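Local coordinates for putative amidohydrolase (Unidentified, PDB 3FEQ), which probably acts as a zinc-dependent prolidase of the amidohydrolase superfamily, hydrolysing dipeptides that carry a C-terminal proline, at residues Asp144-Gly149 against Ala165-Gly170; Arg236-Ala241 against Lys261-His266. All coordinates share one frame; numbering follows the deposited sequence.

Contact 1. Residues Asp144-Gly149 against Ala165-Gly170; sequences DFRPRG and ARVVDG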
loop_
_atom_site.group_PDB
_atom_site.type_symbol
_atom_site.label_atom_id
_atom_site.label_comp_id
_atom_site.label_asym_id
_atom_site.label_seq_id
_atom_site.Cartn_x
_atom_site.Cartn_y
_atom_site.Cartn_z
ATOM N N ASP C 144 -8.146 -21.244 11.664
ATOM C CA ASP C 144 -7.565 -21.033 10.343
ATOM C C ASP C 144 -7.933 -22.199 9.444
ATOM O O ASP C 144 -7.451 -23.315 9.646
ATOM C CB ASP C 144 -6.046 -20.920 10.469
ATOM C CG ASP C 144 -5.389 -20.308 9.246
ATOM O OD1 ASP C 144 -6.059 -20.161 8.193
ATOM O OD2 ASP C 144 -4.182 -19.985 9.347
ATOM N N PHE C 145 -8.791 -21.944 8.457
ATOM C CA PHE C 145 -9.367 -23.015 7.625
ATOM C C PHE C 145 -8.685 -23.134 6.278
ATOM O O PHE C 145 -9.221 -23.748 5.363
ATOM C CB PHE C 145 -10.881 -22.832 7.427
ATOM C CG PHE C 145 -11.670 -22.916 8.700
ATOM C CD1 PHE C 145 -11.722 -24.103 9.420
ATOM C CD2 PHE C 145 -12.311 -21.793 9.210
ATOM C CE1 PHE C 145 -12.413 -24.175 10.621
ATOM C CE2 PHE C 145 -13.013 -21.855 10.411
ATOM C CZ PHE C 145 -13.061 -23.045 11.120
ATOM N N ARG C 146 -7.498 -22.551 6.161
ATOM C CA ARG C 146 -6.733 -22.634 4.931
ATOM C C ARG C 146 -6.106 -24.003 4.805
ATOM O O ARG C 146 -5.595 -24.540 5.781
ATOM C CB ARG C 146 -5.672 -21.537 4.868
ATOM C CG ARG C 146 -6.260 -20.170 4.549
ATOM C CD ARG C 146 -5.223 -19.072 4.634
ATOM N NE ARG C 146 -4.804 -18.823 6.012
ATOM C CZ ARG C 146 -3.970 -17.852 6.374
ATOM N NH1 ARG C 146 -3.472 -17.030 5.461
ATOM N NH2 ARG C 146 -3.629 -17.708 7.649
ATOM N N PRO C 147 -6.197 -24.598 3.606
ATOM C CA PRO C 147 -5.619 -25.920 3.403
ATOM C C PRO C 147 -4.096 -25.840 3.433
ATOM O O PRO C 147 -3.532 -24.768 3.217
ATOM C CB PRO C 147 -6.129 -26.314 2.008
ATOM C CG PRO C 147 -6.400 -25.013 1.318
ATOM C CD PRO C 147 -6.845 -24.070 2.387
ATOM N N ARG C 148 -3.445 -26.955 3.742
ATOM C CA ARG C 148 -1.989 -27.033 3.750
ATOM C C ARG C 148 -1.430 -26.760 2.346
ATOM O O ARG C 148 -1.338 -27.662 1.531
ATOM C CB ARG C 148 -1.587 -28.424 4.235
ATOM C CG ARG C 148 -0.120 -28.656 4.400
ATOM C CD ARG C 148 0.083 -29.685 5.471
ATOM N NE ARG C 148 -0.095 -29.088 6.787
ATOM C CZ ARG C 148 0.351 -29.628 7.911
ATOM N NH1 ARG C 148 0.983 -30.793 7.877
ATOM N NH2 ARG C 148 0.154 -29.011 9.064
ATOM N N GLY C 149 -1.137 -25.503 2.025
ATOM C CA GLY C 149 -0.714 -25.155 0.666
ATOM C C GLY C 149 0.736 -25.503 0.366
ATOM O O GLY C 149 1.601 -24.622 0.252
ATOM N N ALA C 165 -14.155 -17.492 12.846
ATOM C CA ALA C 165 -12.974 -16.907 13.459
ATOM C C ALA C 165 -12.318 -15.837 12.606
ATOM O O ALA C 165 -12.701 -15.622 11.463
ATOM C CB ALA C 165 -11.965 -17.998 13.803
ATOM N N ARG C 166 -11.335 -15.161 13.191
ATOM C CA ARG C 166 -10.328 -14.390 12.461
ATOM C C ARG C 166 -8.900 -14.814 12.868
ATOM O O ARG C 166 -8.649 -15.227 14.001
ATOM C CB ARG C 166 -10.514 -12.895 12.742
ATOM C CG ARG C 166 -10.597 -12.546 14.233
ATOM C CD ARG C 166 -10.913 -11.070 14.462
ATOM N NE ARG C 166 -9.923 -10.196 13.841
ATOM C CZ ARG C 166 -9.847 -8.884 14.051
ATOM N NH1 ARG C 166 -10.700 -8.279 14.869
ATOM N NH2 ARG C 166 -8.903 -8.178 13.456
ATOM N N VAL C 167 -7.963 -14.701 11.940
ATOM C CA VAL C 167 -6.583 -14.980 12.254
ATOM C C VAL C 167 -5.852 -13.704 12.657
ATOM O O VAL C 167 -5.790 -12.736 11.906
ATOM C CB VAL C 167 -5.866 -15.636 11.072
ATOM C CG1 VAL C 167 -4.473 -16.092 11.506
ATOM C CG2 VAL C 167 -6.682 -16.826 10.553
ATOM N N VAL C 168 -5.319 -13.699 13.864
ATOM C CA VAL C 168 -4.456 -12.623 14.315
ATOM C C VAL C 168 -3.371 -13.231 15.157
ATOM O O VAL C 168 -3.614 -14.144 15.942
ATOM C CB VAL C 168 -5.178 -11.590 15.207
ATOM C CG1 VAL C 168 -5.790 -10.496 14.380
ATOM C CG2 VAL C 168 -6.204 -12.249 16.095
ATOM N N ASP C 169 -2.172 -12.702 14.987
ATOM C CA ASP C 169 -1.019 -13.167 15.707
ATOM C C ASP C 169 -0.358 -11.960 16.338
ATOM O O ASP C 169 -0.495 -10.827 15.839
ATOM C CB ASP C 169 -0.045 -13.862 14.748
ATOM C CG ASP C 169 -0.706 -14.965 13.933
ATOM O OD1 ASP C 169 -0.561 -16.157 14.318
ATOM O OD2 ASP C 169 -1.368 -14.629 12.915
ATOM N N GLY C 170 0.334 -12.201 17.448
ATOM C CA GLY C 170 1.182 -11.185 18.028
ATOM C C GLY C 170 0.496 -10.429 19.130
ATOM O O GLY C 170 -0.728 -10.309 19.144
#
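D144 and V167 make the nearest approach between the loop residues 144-149 and residues 165-170, which run from strand 165-167 into a loop: D144 CA and V167 CA are 6.4 Å apart. The carboxylate carbon of D144 rests on one methyl of V167, with CG 3.9 Å from CG2, while OD1 of the same aspartate lies 4.1 Å from that methyl. CG of D144 is anti to the main-chain nitrogen (chi1 -163°), which sets the carboxylate across the valine at a slant and also lets it serve R146, two residues on. R146 grips it side-on. Its NE lies 2.8 Å from D144 OD1 in a nearly straight bond that uses the syn lone pair. Its NH2 lies 2.9 Å from D144 OD2, met on the syn side but well out of the carboxylate plane. The two contacts fix the rotation of the carboxylate against the guanidinium, and a weak bond of 3.5 Å from R146 N to D144 OD1 adds to the hold. OD2 has a further donor in the backbone N of G140. The two methyls of V167 make van der Waals contact with the ion pair, CG2 with the carboxylate and CG1, more loosely and obliquely, with the guanidinium, 4.3 Å from R146 NH2. Farther on, R148 turns to a second subunit, forming a cation-pi contact with its W113, and D169 is salt-bridged to R179 of that subunit. The D144-R146 ion pair, set against V167 at the end of strand 165-167, thus packs the long connection between the parallel strands 135-137 and 165-167 back onto the second of them, probably an excursion from the TIM-barrel fold of the amidohydrolases beside the subunit interface.

Contact 2. Residues Arg236-Ala241 against Lys261-His266; sequences RAIARA and KLMHEH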
loop_
_atom_site.group_PDB
_atom_site.type_symbol
_atom_site.label_atom_id
_atom_site.label_comp_id
_atom_site.label_asym_id
_atom_site.label_seq_id
_atom_site.Cartn_x
_atom_site.Cartn_y
_atom_site.Cartn_z
ATOM N N ARG C 236 -2.650 -29.884 29.517
ATOM C CA ARG C 236 -1.534 -28.989 29.241
ATOM C C ARG C 236 -2.023 -27.655 28.699
ATOM O O ARG C 236 -1.684 -26.589 29.237
ATOM C CB ARG C 236 -0.597 -29.634 28.217
ATOM C CG ARG C 236 0.649 -28.816 27.881
ATOM C CD ARG C 236 1.549 -29.542 26.881
ATOM N NE ARG C 236 2.154 -28.618 25.926
ATOM C CZ ARG C 236 2.529 -28.951 24.691
ATOM N NH1 ARG C 236 3.078 -28.052 23.882
ATOM N NH2 ARG C 236 2.364 -30.191 24.259
ATOM N N ALA C 237 -2.807 -27.727 27.623
ATOM C CA ALA C 237 -3.414 -26.557 26.997
ATOM C C ALA C 237 -4.380 -25.838 27.936
ATOM O O ALA C 237 -4.477 -24.611 27.914
ATOM C CB ALA C 237 -4.129 -26.963 25.726
ATOM N N ILE C 238 -5.082 -26.599 28.769
ATOM C CA ILE C 238 -6.007 -26.013 29.721
ATOM C C ILE C 238 -5.280 -25.260 30.816
ATOM O O ILE C 238 -5.614 -24.113 31.119
ATOM C CB ILE C 238 -6.902 -27.069 30.363
ATOM C CG1 ILE C 238 -7.947 -27.545 29.349
ATOM C CG2 ILE C 238 -7.577 -26.485 31.603
ATOM C CD1 ILE C 238 -8.646 -28.837 29.710
ATOM N N ALA C 239 -4.282 -25.909 31.404
ATOM C CA ALA C 239 -3.627 -25.353 32.572
ATOM C C ALA C 239 -3.100 -23.965 32.250
ATOM O O ALA C 239 -3.471 -22.993 32.910
ATOM C CB ALA C 239 -2.511 -26.265 33.057
ATOM N N ARG C 240 -2.320 -23.861 31.177
ATOM C CA ARG C 240 -1.673 -22.597 30.836
ATOM C C ARG C 240 -2.678 -21.478 30.543
ATOM O O ARG C 240 -2.487 -20.339 30.983
ATOM C CB ARG C 240 -0.675 -22.773 29.687
ATOM C CG ARG C 240 -1.249 -23.383 28.437
ATOM C CD ARG C 240 -0.169 -23.619 27.430
ATOM N NE ARG C 240 -0.506 -22.982 26.172
ATOM C CZ ARG C 240 0.164 -21.959 25.650
ATOM N NH1 ARG C 240 -0.227 -21.445 24.492
ATOM N NH2 ARG C 240 1.233 -21.463 26.269
ATOM N N ALA C 241 -3.778 -21.829 29.872
ATOM C CA ALA C 241 -4.873 -20.887 29.629
ATOM C C ALA C 241 -5.400 -20.322 30.933
ATOM O O ALA C 241 -5.565 -19.110 31.063
ATOM C CB ALA C 241 -5.992 -21.558 28.865
ATOM N N LYS C 261 -8.007 -29.357 39.239
ATOM C CA LYS C 261 -7.751 -28.789 40.554
ATOM C C LYS C 261 -7.336 -27.329 40.409
ATOM O O LYS C 261 -7.836 -26.468 41.126
ATOM C CB LYS C 261 -6.652 -29.591 41.258
ATOM C CG LYS C 261 -6.890 -29.960 42.740
ATOM C CD LYS C 261 -5.560 -30.366 43.428
ATOM C CE LYS C 261 -5.663 -31.488 44.463
ATOM N NZ LYS C 261 -5.551 -31.005 45.865
ATOM N N LEU C 262 -6.470 -27.051 39.435
ATOM C CA LEU C 262 -6.044 -25.678 39.129
ATOM C C LEU C 262 -7.199 -24.794 38.682
ATOM O O LEU C 262 -7.261 -23.622 39.035
ATOM C CB LEU C 262 -4.973 -25.681 38.048
ATOM C CG LEU C 262 -4.297 -24.352 37.726
ATOM C CD1 LEU C 262 -3.441 -23.895 38.899
ATOM C CD2 LEU C 262 -3.450 -24.531 36.488
ATOM N N MET C 263 -8.107 -25.369 37.904
ATOM C CA MET C 263 -9.312 -24.682 37.476
ATOM C C MET C 263 -10.212 -24.300 38.644
ATOM O O MET C 263 -10.683 -23.165 38.724
ATOM C CB MET C 263 -10.083 -25.539 36.474
ATOM C CG MET C 263 -10.151 -24.931 35.092
ATOM S SD MET C 263 -10.976 -25.976 33.890
ATOM C CE MET C 263 -10.089 -27.491 34.189
ATOM N N HIS C 264 -10.450 -25.245 39.552
ATOM C CA HIS C 264 -11.269 -24.981 40.736
ATOM C C HIS C 264 -10.661 -23.876 41.587
ATOM O O HIS C 264 -11.364 -23.014 42.094
ATOM C CB HIS C 264 -11.433 -26.248 41.568
ATOM C CG HIS C 264 -11.942 -25.997 42.953
ATOM N ND1 HIS C 264 -13.215 -25.530 43.203
ATOM C CD2 HIS C 264 -11.345 -26.130 44.161
ATOM C CE1 HIS C 264 -13.387 -25.407 44.508
ATOM N NE2 HIS C 264 -12.266 -25.764 45.110
ATOM N N GLU C 265 -9.342 -23.889 41.699
ATOM C CA GLU C 265 -8.622 -22.921 42.509
ATOM C C GLU C 265 -8.787 -21.503 41.982
ATOM O O GLU C 265 -9.032 -20.571 42.732
ATOM C CB GLU C 265 -7.141 -23.282 42.517
ATOM C CG GLU C 265 -6.490 -23.258 43.872
ATOM C CD GLU C 265 -5.243 -24.112 43.895
ATOM O OE1 GLU C 265 -5.056 -24.890 42.933
ATOM O OE2 GLU C 265 -4.467 -24.032 44.877
ATOM N N HIS C 266 -8.633 -21.343 40.682
ATOM C CA HIS C 266 -8.743 -20.035 40.074
ATOM C C HIS C 266 -10.185 -19.564 39.880
ATOM O O HIS C 266 -10.418 -18.407 39.552
ATOM C CB HIS C 266 -8.028 -20.040 38.732
ATOM C CG HIS C 266 -6.545 -19.911 38.838
ATOM N ND1 HIS C 266 -5.715 -20.995 39.029
ATOM C CD2 HIS C 266 -5.741 -18.825 38.763
ATOM C CE1 HIS C 266 -4.461 -20.582 39.062
ATOM N NE2 HIS C 266 -4.449 -19.271 38.903
#
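L262, which packs on A239 through its CD2 methyl, offers its carbonyl oxygen to the edge of the H266 imidazole one turn later. H266 ND1 donates to L262 O over 3.0 Å, with the acceptor only 4° out of the ring plane but the donor tilted 30° from the plane of the carbonyl. The backbone N of H266 binds the same oxygen from the other face, so two donors share it and the ring is anchored to the last turn of helix 257-266. Across the contact the meeting is by packing of methyls, one of them also against a carbonyl oxygen. CD2 of L262 touches both the CB of A239, at 4.0 Å, and the carbonyl oxygen of A239, at 3.9 Å; CG is trans to the backbone N of L262 (chi1 -173°), extending the branch toward the neighbouring helix. Deeper in, the bent end of M263 brings its CE to 3.7 Å from I238 CG2, the two side chains crossing at about a right angle. I238 and M263 both also lie on I249 of strand 248-254 and on Y311 of helix 302-314, making a small buried cluster between helices and strand. This is the packing of successive outer helices in a TIM barrel, helix 235-243 and helix 257-266 each following one of the adjacent parallel strands 228-234 and 248-254.

From the N terminus, strand 135-137 leads into the loop that holds residues 144-149, and contact 1 closes that loop at strand 165-167, just before helix 171-184. Strand 189-192, helix 211-223 and strand 228-234 come next; contact 2 then opens on helix 235-243 and closes on helix 257-266, enclosing strand 248-254. The two are in series, neither nested nor crossed, with centres about 26 Å apart and nearest atoms about 11 Å apart. Contact 1 ties down the connection between strands 135-137 and 165-167 near the subunit interface, whereas contact 2 joins helices outside strands 228-234 and 248-254, which carry the zinc ligands H231 and H251.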